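Local coordinates for oligopeptide-binding protein oppA (Lactococcus lactis, PDB 3DRF) that captures oligopeptides in a voluminous, venus fly-trap-like cavity as the receptor of the OppABCDF ABC transporter, serving uptake of peptides longer than three residues, at residues Glu94-Thr99 and Phe175-Pro180; Ile100-Asp105 and Asn167-Lys172; Thr254-Ser259 and Ser270-Ile275; Pro356-Ile361 and Ser371-Tyr376; Asp389-Lys394 and Arg402-Lys407. All coordinates share one frame; numbering follows the deposited sequence. Where two conformers were deposited one is given.

Contact 1 of 5, residues Glu94-Thr99 and Phe175-Pro180; sequences ESKTAT and FKEMKP
Lys-96 and Glu-177 run side by side and point the same way, the lysine chain straight from CG to its amine, the glutamate folded at its second torsion (chi2 -65°). That fold turns the carboxylate back to the lysine tip, and NZ of Lys-96 meets OE1 of Glu-177 at 2.8 Å on the syn side, somewhat out of the carboxylate plane, in a salt bridge at the protein surface. Midway along the lysine, CD rests 3.5 Å from the backbone O of Lys-176. The bent side chain of Met-178 comes in beside the lysine backbone: its SD lies 3.5 Å from CA of Lys-96, its CE lies near the carbonyl of Thr-97, and the side chain also packs on Leu-91 of strand 87-92. Here strand 97-102 leaves a G1 beta bulge, in which Lys-96 and Thr-97 both face Asp-92 of strand 87-92, while the other chain has just run off the end of strand 170-174. The antiparallel pairing is carried one step further by Phe-175 N, which donates to Lys-96 O at 3.0 Å, nearly in line with the C=O. The ring of Phe-175 is set obliquely against the strand, with CE2 3.5 Å from N of Ala-98 and 3.7 Å from CB of Ala-98. Met-182 packs on the same phenylalanine, and Val-89 and Leu-91 on the alanine.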
# COMPACT_ATOMS: atom_id res chain seq x y z
N GLU A 94 19.18 19.91 -13.70
CA GLU A 94 19.93 20.16 -14.98
C GLU A 94 20.63 18.87 -15.44
O GLU A 94 20.51 18.49 -16.53
CB GLU A 94 20.92 21.32 -14.80
CG GLU A 94 20.35 22.61 -14.20
CD GLU A 94 19.04 23.16 -14.78
OE1 GLU A 94 18.66 22.86 -15.88
OE2 GLU A 94 18.46 23.89 -14.00
N SER A 95 21.35 18.24 -14.53
CA SER A 95 21.99 16.96 -14.76
C SER A 95 20.97 15.80 -14.77
O SER A 95 21.27 14.76 -15.29
CB SER A 95 23.06 16.66 -13.67
OG SER A 95 24.12 17.60 -13.77
N LYS A 96 19.81 16.01 -14.16
CA LYS A 96 18.72 15.01 -13.99
C LYS A 96 19.17 13.85 -13.08
O LYS A 96 19.07 12.75 -13.42
CB LYS A 96 18.20 14.52 -15.37
CG LYS A 96 17.83 15.68 -16.31
CD LYS A 96 17.13 15.25 -17.63
CE LYS A 96 16.85 16.47 -18.50
NZ LYS A 96 16.24 16.01 -19.80
N THR A 97 19.69 14.24 -11.92
CA THR A 97 20.18 13.27 -10.95
C THR A 97 19.60 13.53 -9.54
O THR A 97 19.13 14.57 -9.20
CB THR A 97 21.74 13.27 -10.87
OG1 THR A 97 22.15 14.55 -10.41
CG2 THR A 97 22.39 13.06 -12.24
N ALA A 98 19.59 12.45 -8.76
CA ALA A 98 19.47 12.50 -7.29
C ALA A 98 20.80 11.99 -6.71
O ALA A 98 21.33 10.98 -7.14
CB ALA A 98 18.30 11.63 -6.79
N THR A 99 21.31 12.71 -5.73
CA THR A 99 22.51 12.31 -5.03
C THR A 99 22.14 12.10 -3.57
O THR A 99 21.69 13.00 -2.90
CB THR A 99 23.60 13.39 -5.14
OG1 THR A 99 23.87 13.61 -6.52
CG2 THR A 99 24.89 12.92 -4.47
N PHE A 175 18.65 9.80 -13.84
CA PHE A 175 17.31 9.65 -14.43
C PHE A 175 17.33 9.99 -15.92
O PHE A 175 18.18 10.68 -16.37
CB PHE A 175 16.29 10.61 -13.74
CG PHE A 175 16.22 10.42 -12.21
CD1 PHE A 175 15.79 9.21 -11.70
CD2 PHE A 175 16.57 11.44 -11.37
CE1 PHE A 175 15.73 9.02 -10.31
CE2 PHE A 175 16.51 11.25 -9.97
CZ PHE A 175 16.11 10.01 -9.47
N LYS A 176 16.31 9.52 -16.61
CA LYS A 176 15.95 10.03 -17.96
C LYS A 176 15.34 11.44 -17.87
O LYS A 176 15.69 12.27 -18.64
CB LYS A 176 15.00 9.06 -18.68
CG LYS A 176 15.58 7.64 -18.89
CD LYS A 176 14.54 6.71 -19.55
CE LYS A 176 15.12 5.35 -19.59
NZ LYS A 176 14.09 4.45 -20.11
N GLU A 177 14.40 11.62 -16.97
CA GLU A 177 13.81 12.91 -16.68
C GLU A 177 13.50 13.02 -15.18
O GLU A 177 13.25 12.06 -14.47
CB GLU A 177 12.45 13.14 -17.44
CG GLU A 177 12.51 13.00 -18.99
CD GLU A 177 13.38 14.07 -19.65
OE1 GLU A 177 13.75 15.04 -19.04
OE2 GLU A 177 13.65 13.87 -20.81
N MET A 178 13.47 14.26 -14.75
CA MET A 178 12.93 14.59 -13.44
C MET A 178 11.42 14.42 -13.46
O MET A 178 10.81 14.49 -14.50
CB MET A 178 13.28 16.03 -13.06
CG MET A 178 14.77 16.33 -13.08
SD MET A 178 15.81 15.22 -12.02
CE MET A 178 15.58 15.87 -10.32
N LYS A 179 10.88 14.17 -12.29
CA LYS A 179 9.43 14.06 -12.10
C LYS A 179 9.01 15.02 -10.99
O LYS A 179 9.74 15.19 -10.06
CB LYS A 179 9.08 12.59 -11.77
CG LYS A 179 9.69 11.50 -12.76
CD LYS A 179 8.92 11.51 -14.09
CE LYS A 179 9.66 10.61 -15.08
NZ LYS A 179 8.89 10.61 -16.35
N PRO A 180 7.84 15.64 -11.12
CA PRO A 180 7.45 16.73 -10.18
C PRO A 180 7.32 16.25 -8.72
O PRO A 180 7.55 16.98 -7.82
CB PRO A 180 6.10 17.23 -10.78
CG PRO A 180 5.62 16.11 -11.65
CD PRO A 180 6.86 15.49 -12.22

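Contact 2 of 5, residues Ile100-Asp105 and Asn167-Lys172; sequences ITLRKD and NGKVIK
Ile-100 and Ile-171 exchange two backbone hydrogen bonds, Ile-100 N to Ile-171 O at 2.9 Å and Ile-171 N to Ile-100 O at 3.0 Å. Leu-102 N adds a third, 2.8 Å to Lys-169 O. The isoleucine side chains cross obliquely on the face they share with Leu-102: CD1 of Ile-171 lies 3.9 Å from CG2 of Ile-100 and 4.2 Å from CG of Leu-102. Strands 97-102 and 170-174 are thus central neighbours in a four-stranded antiparallel sheet, Thr-101 and Val-170 forming a non-hydrogen-bonded pair on the other face. Just before strand 170-174 begins, Lys-169 bends at its second torsion (chi2 -75°) and lays CD 3.8 Å from CB of Leu-102. Its NZ then donates to Arg-103 O at 3.1 Å and, weakly, to Lys-104 O. The same amine also forms a salt bridge with Glu-113 and donates to Val-114 O; further out, Tyr-119 of helix 116-127 covers both isoleucines.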
# COMPACT_ATOMS: atom_id res chain seq x y z
N ILE A 100 22.37 10.86 -3.11
CA ILE A 100 22.02 10.43 -1.76
C ILE A 100 23.32 10.38 -0.94
O ILE A 100 24.26 9.76 -1.34
CB ILE A 100 21.32 9.02 -1.77
CG1 ILE A 100 19.94 9.04 -2.45
CG2 ILE A 100 21.16 8.52 -0.36
CD1 ILE A 100 19.99 9.04 -3.98
N THR A 101 23.33 11.06 0.20
CA THR A 101 24.49 11.04 1.13
C THR A 101 24.06 10.43 2.46
O THR A 101 23.31 11.00 3.17
CB THR A 101 25.01 12.48 1.35
OG1 THR A 101 25.39 13.01 0.08
CG2 THR A 101 26.24 12.49 2.25
N LEU A 102 24.58 9.25 2.71
CA LEU A 102 24.31 8.54 3.98
C LEU A 102 25.15 9.23 5.10
O LEU A 102 26.26 9.58 4.89
CB LEU A 102 24.75 7.06 3.87
CG LEU A 102 24.14 6.27 2.72
CD1 LEU A 102 24.84 4.92 2.60
CD2 LEU A 102 22.62 6.09 2.87
N ARG A 103 24.58 9.31 6.29
CA ARG A 103 25.37 9.82 7.44
C ARG A 103 26.65 9.00 7.64
O ARG A 103 26.67 7.82 7.51
CB ARG A 103 24.52 9.79 8.72
CG ARG A 103 23.64 11.00 8.86
CD ARG A 103 22.85 10.88 10.20
NE ARG A 103 21.99 12.03 10.47
CZ ARG A 103 22.33 13.03 11.25
NH1 ARG A 103 23.53 13.04 11.83
NH2 ARG A 103 21.48 14.00 11.45
N LYS A 104 27.72 9.69 7.98
CA LYS A 104 29.00 9.03 8.32
C LYS A 104 28.87 7.93 9.37
O LYS A 104 29.49 6.90 9.25
CB LYS A 104 30.01 10.09 8.78
CG LYS A 104 31.37 9.57 8.91
CD LYS A 104 32.28 10.69 9.47
CE LYS A 104 33.36 10.22 10.47
NZ LYS A 104 34.48 11.26 10.50
N ASP A 105 28.04 8.18 10.36
CA ASP A 105 27.84 7.25 11.50
C ASP A 105 26.59 6.36 11.40
O ASP A 105 26.14 5.80 12.33
CB ASP A 105 27.90 7.97 12.86
CG ASP A 105 26.93 9.09 12.98
OD1 ASP A 105 26.27 9.51 12.00
OD2 ASP A 105 26.83 9.64 14.11
N ASN A 167 31.90 1.26 -0.81
CA ASN A 167 32.02 1.30 0.65
C ASN A 167 32.01 2.72 1.22
O ASN A 167 32.12 2.92 2.40
CB ASN A 167 33.25 0.48 1.12
CG ASN A 167 33.06 -1.01 0.91
OD1 ASN A 167 32.01 -1.55 1.13
ND2 ASN A 167 34.07 -1.64 0.40
N GLY A 168 31.84 3.70 0.33
CA GLY A 168 31.58 5.10 0.70
C GLY A 168 30.11 5.33 1.07
O GLY A 168 29.34 4.40 1.26
N LYS A 169 29.80 6.61 1.18
CA LYS A 169 28.50 7.04 1.71
C LYS A 169 27.61 7.77 0.68
O LYS A 169 26.56 8.20 1.00
CB LYS A 169 28.75 7.94 2.96
CG LYS A 169 29.38 7.23 4.15
CD LYS A 169 28.36 6.35 4.87
CE LYS A 169 29.08 5.61 6.05
NZ LYS A 169 28.07 5.05 6.99
N VAL A 170 28.10 7.84 -0.55
CA VAL A 170 27.42 8.65 -1.60
C VAL A 170 26.98 7.79 -2.78
O VAL A 170 27.69 6.98 -3.27
CB VAL A 170 28.34 9.82 -2.10
CG1 VAL A 170 27.59 10.75 -3.10
CG2 VAL A 170 28.92 10.63 -0.90
N ILE A 171 25.75 8.01 -3.21
CA ILE A 171 25.18 7.37 -4.39
C ILE A 171 24.59 8.42 -5.35
O ILE A 171 23.85 9.24 -4.96
CB ILE A 171 24.04 6.37 -4.03
CG1 ILE A 171 24.47 5.49 -2.83
CG2 ILE A 171 23.78 5.46 -5.28
CD1 ILE A 171 23.87 5.99 -1.43
N LYS A 172 24.98 8.34 -6.60
CA LYS A 172 24.39 9.16 -7.67
C LYS A 172 23.43 8.29 -8.47
O LYS A 172 23.79 7.26 -8.98
CB LYS A 172 25.49 9.65 -8.63
CG LYS A 172 25.00 10.52 -9.79
CD LYS A 172 26.19 10.86 -10.77
CE LYS A 172 25.69 10.82 -12.23
NZ LYS A 172 26.82 11.16 -13.19

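Contact 3 of 5, residues Thr254-Ser259 and Ser270-Ile275; sequences TYEVVS and SKYDII
Tyr-272 OH gives its proton to Glu-256 OE1 across a short 2.5 Å, arriving on the anti side of the carboxylate. Ring and carboxylate planes stand 76° apart, and the oxygen lies at the phenol edge, near the ring plane. Two waters extend this cluster: one bridges OE1 of Glu-256 and NZ of Lys-271, 4.5 Å apart, donating to the first and accepting from the second; the other donates both to Val-257 O and to Tyr-272 OH. The phenol oxygen gives one bond and receives another, which probably restrains the rotation of the hydroxyl. Strands 252-258 and 274-276, joined through helix 263-268, form a beta-alpha-beta crossover in a mixed five-stranded sheet; strand 34-40 lies between them, parallel to both, so the side chains reach over Ala-38 to meet. A phenylalanine in place of Tyr-272 would probably leave Glu-256 OE1 without its shortest partner and the water at Val-257 O without its second acceptor. Apolar contact is made by Val-258, its CB 4.0 Å from CE2 of Tyr-272 and the two side chains antiparallel. CG1 of Val-258 sits between N and C (chi1 64°) and meets CG2 of Ile-275 at 4.2 Å, both residues touching helix 263-268.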
# COMPACT_ATOMS: atom_id res chain seq x y z
N THR A 254 7.34 -4.34 23.01
CA THR A 254 6.85 -5.57 22.42
C THR A 254 5.77 -5.15 21.40
O THR A 254 5.00 -4.22 21.62
CB THR A 254 6.32 -6.53 23.49
OG1 THR A 254 5.21 -5.91 24.16
CG2 THR A 254 7.44 -6.85 24.45
N TYR A 255 5.77 -5.79 20.26
CA TYR A 255 4.82 -5.45 19.19
C TYR A 255 4.21 -6.76 18.71
O TYR A 255 4.92 -7.60 18.26
CB TYR A 255 5.53 -4.69 18.05
CG TYR A 255 4.71 -3.59 17.35
CD1 TYR A 255 3.38 -3.76 17.06
CD2 TYR A 255 5.28 -2.42 17.00
CE1 TYR A 255 2.66 -2.78 16.41
CE2 TYR A 255 4.56 -1.43 16.37
CZ TYR A 255 3.25 -1.62 16.09
OH TYR A 255 2.53 -0.63 15.50
N GLU A 256 2.89 -6.90 18.87
CA GLU A 256 2.19 -8.16 18.67
C GLU A 256 1.02 -8.00 17.71
O GLU A 256 0.40 -6.98 17.75
CB GLU A 256 1.66 -8.74 20.03
CG GLU A 256 2.71 -8.94 21.11
CD GLU A 256 2.15 -9.65 22.33
OE1 GLU A 256 0.96 -9.78 22.54
OE2 GLU A 256 3.01 -10.09 23.06
N VAL A 257 0.54 -9.01 17.07
CA VAL A 257 -0.77 -8.93 16.42
C VAL A 257 -1.85 -9.27 17.45
O VAL A 257 -1.59 -9.98 18.43
CB VAL A 257 -0.91 -9.79 15.13
CG1 VAL A 257 -0.03 -9.22 14.00
CG2 VAL A 257 -0.61 -11.26 15.40
N VAL A 258 -3.01 -8.68 17.28
CA VAL A 258 -4.22 -8.97 18.05
C VAL A 258 -5.44 -9.02 17.15
O VAL A 258 -5.56 -8.24 16.20
CB VAL A 258 -4.44 -7.92 19.16
CG1 VAL A 258 -4.68 -6.55 18.54
CG2 VAL A 258 -5.61 -8.33 20.04
N SER A 259 -6.29 -10.05 17.30
CA SER A 259 -7.44 -10.22 16.41
C SER A 259 -8.47 -9.11 16.59
O SER A 259 -8.50 -8.43 17.62
CB SER A 259 -8.13 -11.55 16.68
OG SER A 259 -8.81 -11.51 17.91
N SER A 270 -5.93 -3.72 29.76
CA SER A 270 -4.58 -3.10 29.67
C SER A 270 -3.51 -4.04 29.16
O SER A 270 -2.36 -3.89 29.48
CB SER A 270 -4.17 -2.52 31.04
OG SER A 270 -4.89 -1.37 31.35
N LYS A 271 -3.88 -4.98 28.34
CA LYS A 271 -2.94 -5.87 27.70
C LYS A 271 -1.96 -5.11 26.76
O LYS A 271 -0.82 -5.49 26.64
CB LYS A 271 -3.67 -6.96 26.93
CG LYS A 271 -2.82 -8.08 26.27
CD LYS A 271 -3.70 -9.20 25.77
CE LYS A 271 -2.97 -10.17 24.86
NZ LYS A 271 -2.10 -10.94 25.61
N TYR A 272 -2.45 -4.05 26.13
CA TYR A 272 -1.65 -3.18 25.25
C TYR A 272 -1.76 -1.73 25.65
O TYR A 272 -2.83 -1.30 26.00
CB TYR A 272 -2.06 -3.38 23.78
CG TYR A 272 -1.90 -4.83 23.34
CD1 TYR A 272 -0.63 -5.41 23.27
CD2 TYR A 272 -2.98 -5.62 23.00
CE1 TYR A 272 -0.47 -6.68 22.89
CE2 TYR A 272 -2.80 -6.92 22.63
CZ TYR A 272 -1.55 -7.45 22.57
OH TYR A 272 -1.34 -8.75 22.20
N ASP A 273 -0.68 -1.00 25.57
CA ASP A 273 -0.68 0.44 25.74
C ASP A 273 -1.23 1.16 24.52
O ASP A 273 -1.83 2.20 24.64
CB ASP A 273 0.74 0.97 26.02
CG ASP A 273 1.32 0.41 27.29
OD1 ASP A 273 0.69 0.66 28.33
OD2 ASP A 273 2.37 -0.20 27.28
N ILE A 274 -0.98 0.61 23.35
CA ILE A 274 -1.37 1.23 22.05
C ILE A 274 -1.83 0.09 21.17
O ILE A 274 -1.19 -0.92 21.15
CB ILE A 274 -0.13 1.89 21.42
CG1 ILE A 274 0.44 3.02 22.33
CG2 ILE A 274 -0.45 2.40 20.01
CD1 ILE A 274 1.71 3.62 21.83
N ILE A 275 -2.92 0.27 20.41
CA ILE A 275 -3.27 -0.60 19.28
C ILE A 275 -3.49 0.21 18.01
O ILE A 275 -4.24 1.12 17.98
CB ILE A 275 -4.55 -1.47 19.56
CG1 ILE A 275 -4.43 -2.24 20.92
CG2 ILE A 275 -4.77 -2.40 18.38
CD1 ILE A 275 -5.63 -3.07 21.25
O HOH W 1 0.36 -9.92 25.29
O HOH W 2 -2.63 -10.83 20.87

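Contact 4 of 5, residues Pro356-Ile361 and Ser371-Tyr376; sequences PANSLI and SSVKGY
The amide of Asn-358 points its ND2 edge at the backbone of Val-373, whose O lies almost exactly in the amide plane. Both segments are parts of the long loop that joins strand 354-356 to helix 381-390, and the loop is packed here against helix 516-533. The hydrogen bond from Asn-358 ND2 to Val-373 O is 3.0 Å long and straight (169° at the hydrogen), although the donor stands tilted from the carbonyl plane by 33°. The ring of Tyr-376 has a water at its edge, in plane; this water donates to Ala-357 O and accepts from Tyr-376 N, linking the two backbones. Asn-358 and Val-373 cross at about a right angle: with CG of Asn-358 held between N and C (chi1 67°), the amide passes across the valine, ND2 3.8 Å from its CB. The other branch of the contact is apolar, CG1 of Val-373 lying 4.0 Å from CB of Ser-359. Ser-359 makes an ST turn, its OG accepting from Ile-361 N at 3.2 Å, while Gln-527 of helix 516-533 is bonded to the same hydroxyl. From that helix too, Asn-531 ND2 bonds to the carbonyls of Asn-358 and Lys-374. At the closest backbone approach Gly-375 has no side chain, where a CB would strike Asn-358 O; its CA makes a CA-H...O contact of 3.5 Å with that oxygen.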
# COMPACT_ATOMS: atom_id res chain seq x y z
N PRO A 356 -17.75 7.69 1.67
CA PRO A 356 -17.76 7.12 0.31
C PRO A 356 -16.88 7.98 -0.62
O PRO A 356 -17.06 9.19 -0.66
CB PRO A 356 -19.24 7.24 -0.13
CG PRO A 356 -20.00 7.08 1.22
CD PRO A 356 -19.14 7.86 2.20
N ALA A 357 -15.96 7.33 -1.30
CA ALA A 357 -15.02 8.02 -2.17
C ALA A 357 -15.66 8.38 -3.51
O ALA A 357 -16.37 7.64 -4.06
CB ALA A 357 -13.77 7.12 -2.42
N ASN A 358 -15.33 9.57 -4.00
CA ASN A 358 -15.73 10.03 -5.34
C ASN A 358 -14.70 9.70 -6.43
O ASN A 358 -14.98 9.80 -7.57
CB ASN A 358 -15.98 11.57 -5.34
CG ASN A 358 -14.71 12.37 -5.10
OD1 ASN A 358 -13.92 12.02 -4.27
ND2 ASN A 358 -14.52 13.42 -5.86
N SER A 359 -13.51 9.36 -5.98
CA SER A 359 -12.34 9.12 -6.86
C SER A 359 -11.25 8.37 -6.09
O SER A 359 -11.40 8.06 -4.97
CB SER A 359 -11.79 10.45 -7.40
OG SER A 359 -10.88 10.97 -6.46
N LEU A 360 -10.16 8.07 -6.80
CA LEU A 360 -9.03 7.35 -6.22
C LEU A 360 -7.99 8.20 -5.47
O LEU A 360 -7.14 7.69 -4.85
CB LEU A 360 -8.32 6.52 -7.32
CG LEU A 360 -9.22 5.48 -8.04
CD1 LEU A 360 -8.51 4.90 -9.29
CD2 LEU A 360 -9.62 4.38 -7.04
N ILE A 361 -8.15 9.50 -5.53
CA ILE A 361 -7.19 10.42 -4.86
C ILE A 361 -7.78 10.93 -3.53
O ILE A 361 -8.76 11.63 -3.54
CB ILE A 361 -6.83 11.62 -5.76
CG1 ILE A 361 -6.26 11.16 -7.15
CG2 ILE A 361 -5.84 12.52 -5.01
CD1 ILE A 361 -4.89 10.40 -7.07
N SER A 371 -14.20 18.66 -5.98
CA SER A 371 -15.61 18.39 -5.79
C SER A 371 -16.35 18.29 -7.13
O SER A 371 -17.46 17.86 -7.15
CB SER A 371 -16.22 19.41 -4.81
OG SER A 371 -16.27 20.70 -5.39
N SER A 372 -15.76 18.74 -8.20
CA SER A 372 -16.24 18.46 -9.48
C SER A 372 -16.39 16.94 -9.70
O SER A 372 -17.28 16.60 -10.36
CB SER A 372 -15.35 19.16 -10.56
OG SER A 372 -14.15 18.44 -11.00
N VAL A 373 -15.51 16.08 -9.21
CA VAL A 373 -15.46 14.72 -9.73
C VAL A 373 -16.54 13.87 -9.08
O VAL A 373 -16.65 13.79 -7.88
CB VAL A 373 -14.04 14.08 -9.55
CG1 VAL A 373 -14.04 12.63 -9.96
CG2 VAL A 373 -13.01 14.84 -10.43
N LYS A 374 -17.34 13.27 -9.94
CA LYS A 374 -18.44 12.40 -9.55
C LYS A 374 -18.05 10.96 -9.87
O LYS A 374 -17.60 10.63 -10.93
CB LYS A 374 -19.70 12.75 -10.31
CG LYS A 374 -20.11 14.19 -10.24
CD LYS A 374 -20.27 14.70 -8.81
CE LYS A 374 -20.69 16.19 -8.76
NZ LYS A 374 -20.44 16.71 -7.43
N GLY A 375 -18.29 10.13 -8.89
CA GLY A 375 -18.03 8.71 -8.98
C GLY A 375 -19.29 7.90 -8.67
O GLY A 375 -20.35 8.21 -9.13
N TYR A 376 -19.12 6.91 -7.83
CA TYR A 376 -20.16 5.88 -7.53
C TYR A 376 -20.56 6.00 -6.07
O TYR A 376 -21.09 5.08 -5.50
CB TYR A 376 -19.63 4.44 -7.90
CG TYR A 376 -19.29 4.33 -9.39
CD1 TYR A 376 -20.23 3.87 -10.33
CD2 TYR A 376 -18.05 4.78 -9.86
CE1 TYR A 376 -19.90 3.82 -11.68
CE2 TYR A 376 -17.75 4.73 -11.19
CZ TYR A 376 -18.67 4.27 -12.10
OH TYR A 376 -18.41 4.22 -13.43
O HOH W 3 -16.79 6.14 -6.38

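Contact 5 of 5, residues Asp389-Lys394 and Arg402-Lys407; sequences DEDGWK and REKDGK
Arg-402 stretches out from CG to NE alongside the backbone carbonyl of Trp-393, and its NH1 takes two acceptors at the guanidinium edge: Trp-393 O at 2.8 Å and Asp-389 OD1, also at 2.8 Å. The aspartate is met from above its carboxylate plane, in a salt bridge, and a water joins Asp-389 OD2 to Arg-402 NH2. Asn-385 and Ile-436 O hold the rest of the guanidinium. Glu-403 pairs with Lys-394, its N donating to Lys-394 O at 3.0 Å; the return bond from Lys-394 N is weak. Lys-404 lies over one face of the Trp-393 indole, its CB 3.5 Å from the centroid of the six-membered ring, a CH-pi contact. A bend at its third torsion (chi3 -81°) takes CE across to the pyrrole side and NZ on to Asp-391, 2.9 Å from O and 3.2 Å from OD2 of that residue. Asp-329 binds both this amine and the indole NE1. An alanine at Trp-393 would probably leave the aliphatic part of Lys-404 without its flat support and Asp-329 without the indole donor. Lys-407 closes the edge, its O 3.5 Å from CZ3 of Trp-393. The turn from Lys-404 to Lys-407 is type I', reversing the chain between strands 401-404 and 407-414, while Gly-392, at positive phi, ends helix 381-390 in a Schellman motif.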
# COMPACT_ATOMS: atom_id res chain seq x y z
N ASP A 389 -29.85 -2.98 -19.54
CA ASP A 389 -30.89 -3.11 -20.58
C ASP A 389 -30.32 -2.61 -21.92
O ASP A 389 -30.42 -3.28 -22.89
CB ASP A 389 -32.13 -2.24 -20.26
CG ASP A 389 -33.08 -2.89 -19.32
OD1 ASP A 389 -32.96 -4.07 -19.05
OD2 ASP A 389 -33.91 -2.18 -18.82
N GLU A 390 -29.71 -1.43 -21.91
CA GLU A 390 -29.12 -0.80 -23.12
C GLU A 390 -28.01 -1.64 -23.75
O GLU A 390 -27.80 -1.60 -24.92
CB GLU A 390 -28.61 0.62 -22.82
CG GLU A 390 -29.70 1.64 -22.56
CD GLU A 390 -29.19 2.98 -22.12
OE1 GLU A 390 -28.04 3.13 -21.71
OE2 GLU A 390 -30.00 3.87 -22.15
N ASP A 391 -27.30 -2.42 -22.94
CA ASP A 391 -26.19 -3.24 -23.40
C ASP A 391 -26.58 -4.67 -23.77
O ASP A 391 -25.80 -5.46 -24.03
CB ASP A 391 -25.05 -3.25 -22.33
CG ASP A 391 -23.72 -3.69 -22.87
OD1 ASP A 391 -23.31 -3.24 -23.89
OD2 ASP A 391 -23.15 -4.59 -22.31
N GLY A 392 -27.87 -4.97 -23.79
CA GLY A 392 -28.32 -6.28 -24.23
C GLY A 392 -28.31 -7.38 -23.19
O GLY A 392 -28.37 -8.50 -23.52
N TRP A 393 -28.15 -7.01 -21.92
CA TRP A 393 -28.20 -7.99 -20.84
C TRP A 393 -29.67 -8.02 -20.35
O TRP A 393 -30.01 -7.34 -19.44
CB TRP A 393 -27.19 -7.59 -19.73
CG TRP A 393 -25.75 -7.90 -20.07
CD1 TRP A 393 -24.81 -7.04 -20.56
CD2 TRP A 393 -25.14 -9.18 -20.01
NE1 TRP A 393 -23.66 -7.71 -20.80
CE2 TRP A 393 -23.80 -9.03 -20.48
CE3 TRP A 393 -25.59 -10.45 -19.64
CZ2 TRP A 393 -22.93 -10.07 -20.55
CZ3 TRP A 393 -24.71 -11.50 -19.72
CH2 TRP A 393 -23.37 -11.29 -20.17
N LYS A 394 -30.48 -8.83 -21.02
CA LYS A 394 -31.93 -8.86 -20.80
C LYS A 394 -32.30 -9.71 -19.62
O LYS A 394 -31.82 -10.77 -19.47
CB LYS A 394 -32.58 -9.42 -22.06
CG LYS A 394 -34.12 -9.47 -22.00
CD LYS A 394 -34.69 -9.93 -23.40
CE LYS A 394 -36.15 -10.43 -23.26
NZ LYS A 394 -37.08 -9.37 -22.83
N ARG A 402 -30.05 -11.61 -15.44
CA ARG A 402 -29.87 -11.20 -16.83
C ARG A 402 -29.01 -12.16 -17.64
O ARG A 402 -28.22 -12.87 -17.08
CB ARG A 402 -29.27 -9.80 -16.88
CG ARG A 402 -30.23 -8.69 -16.28
CD ARG A 402 -29.48 -7.36 -16.21
NE ARG A 402 -30.33 -6.31 -15.62
CZ ARG A 402 -31.25 -5.62 -16.28
NH1 ARG A 402 -31.38 -5.82 -17.56
NH2 ARG A 402 -31.93 -4.67 -15.70
N GLU A 403 -29.23 -12.14 -18.95
CA GLU A 403 -28.55 -13.02 -19.89
C GLU A 403 -28.27 -12.26 -21.20
O GLU A 403 -28.98 -11.39 -21.56
CB GLU A 403 -29.42 -14.24 -20.23
CG GLU A 403 -29.91 -15.07 -19.03
CD GLU A 403 -30.81 -16.22 -19.43
OE1 GLU A 403 -30.94 -16.43 -20.62
OE2 GLU A 403 -31.31 -16.85 -18.58
N LYS A 404 -27.23 -12.67 -21.90
CA LYS A 404 -26.89 -12.14 -23.20
C LYS A 404 -26.49 -13.32 -24.08
O LYS A 404 -25.52 -13.98 -23.79
CB LYS A 404 -25.75 -11.13 -23.11
CG LYS A 404 -25.40 -10.53 -24.51
CD LYS A 404 -24.20 -9.63 -24.46
CE LYS A 404 -24.61 -8.27 -23.97
NZ LYS A 404 -23.54 -7.20 -24.16
N ASP A 405 -27.28 -13.57 -25.11
CA ASP A 405 -27.10 -14.69 -26.02
C ASP A 405 -26.89 -15.98 -25.26
O ASP A 405 -25.98 -16.72 -25.55
CB ASP A 405 -25.91 -14.42 -26.95
CG ASP A 405 -25.88 -15.40 -28.15
OD1 ASP A 405 -26.94 -15.91 -28.60
OD2 ASP A 405 -24.76 -15.67 -28.59
N GLY A 406 -27.74 -16.24 -24.29
CA GLY A 406 -27.66 -17.43 -23.46
C GLY A 406 -26.65 -17.43 -22.29
O GLY A 406 -26.76 -18.28 -21.46
N LYS A 407 -25.67 -16.54 -22.28
CA LYS A 407 -24.70 -16.42 -21.15
C LYS A 407 -25.42 -15.77 -19.94
O LYS A 407 -25.94 -14.73 -20.08
CB LYS A 407 -23.50 -15.56 -21.59
CG LYS A 407 -22.45 -15.19 -20.52
CD LYS A 407 -21.94 -16.30 -19.61
CE LYS A 407 -20.73 -15.77 -18.77
NZ LYS A 407 -19.92 -16.83 -18.03
O HOH W 4 -34.43 -2.88 -16.28

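The five contacts follow one another along the chain except that contact 2 falls between the two halves of contact 1. Those two share the antiparallel sheet of strands 97-102 and 170-174, about 19 Å between centres, and touch where Thr-99 CG2 packs on Val-170 CG1 at 3.7 Å. Contact 3 belongs to a separate mixed sheet, its centre about 37 Å from that of contact 2. Contacts 4 and 5, about 29 Å between centres, flank helix 381-390, and strands 354-356, 394-396 and 401-404 beside them belong to one eight-stranded mixed sheet. Contacts 2 and 5 lie farthest apart, about 62 Å between centres; the closed, peptide-holding fold is thus built from separate sheets and loops.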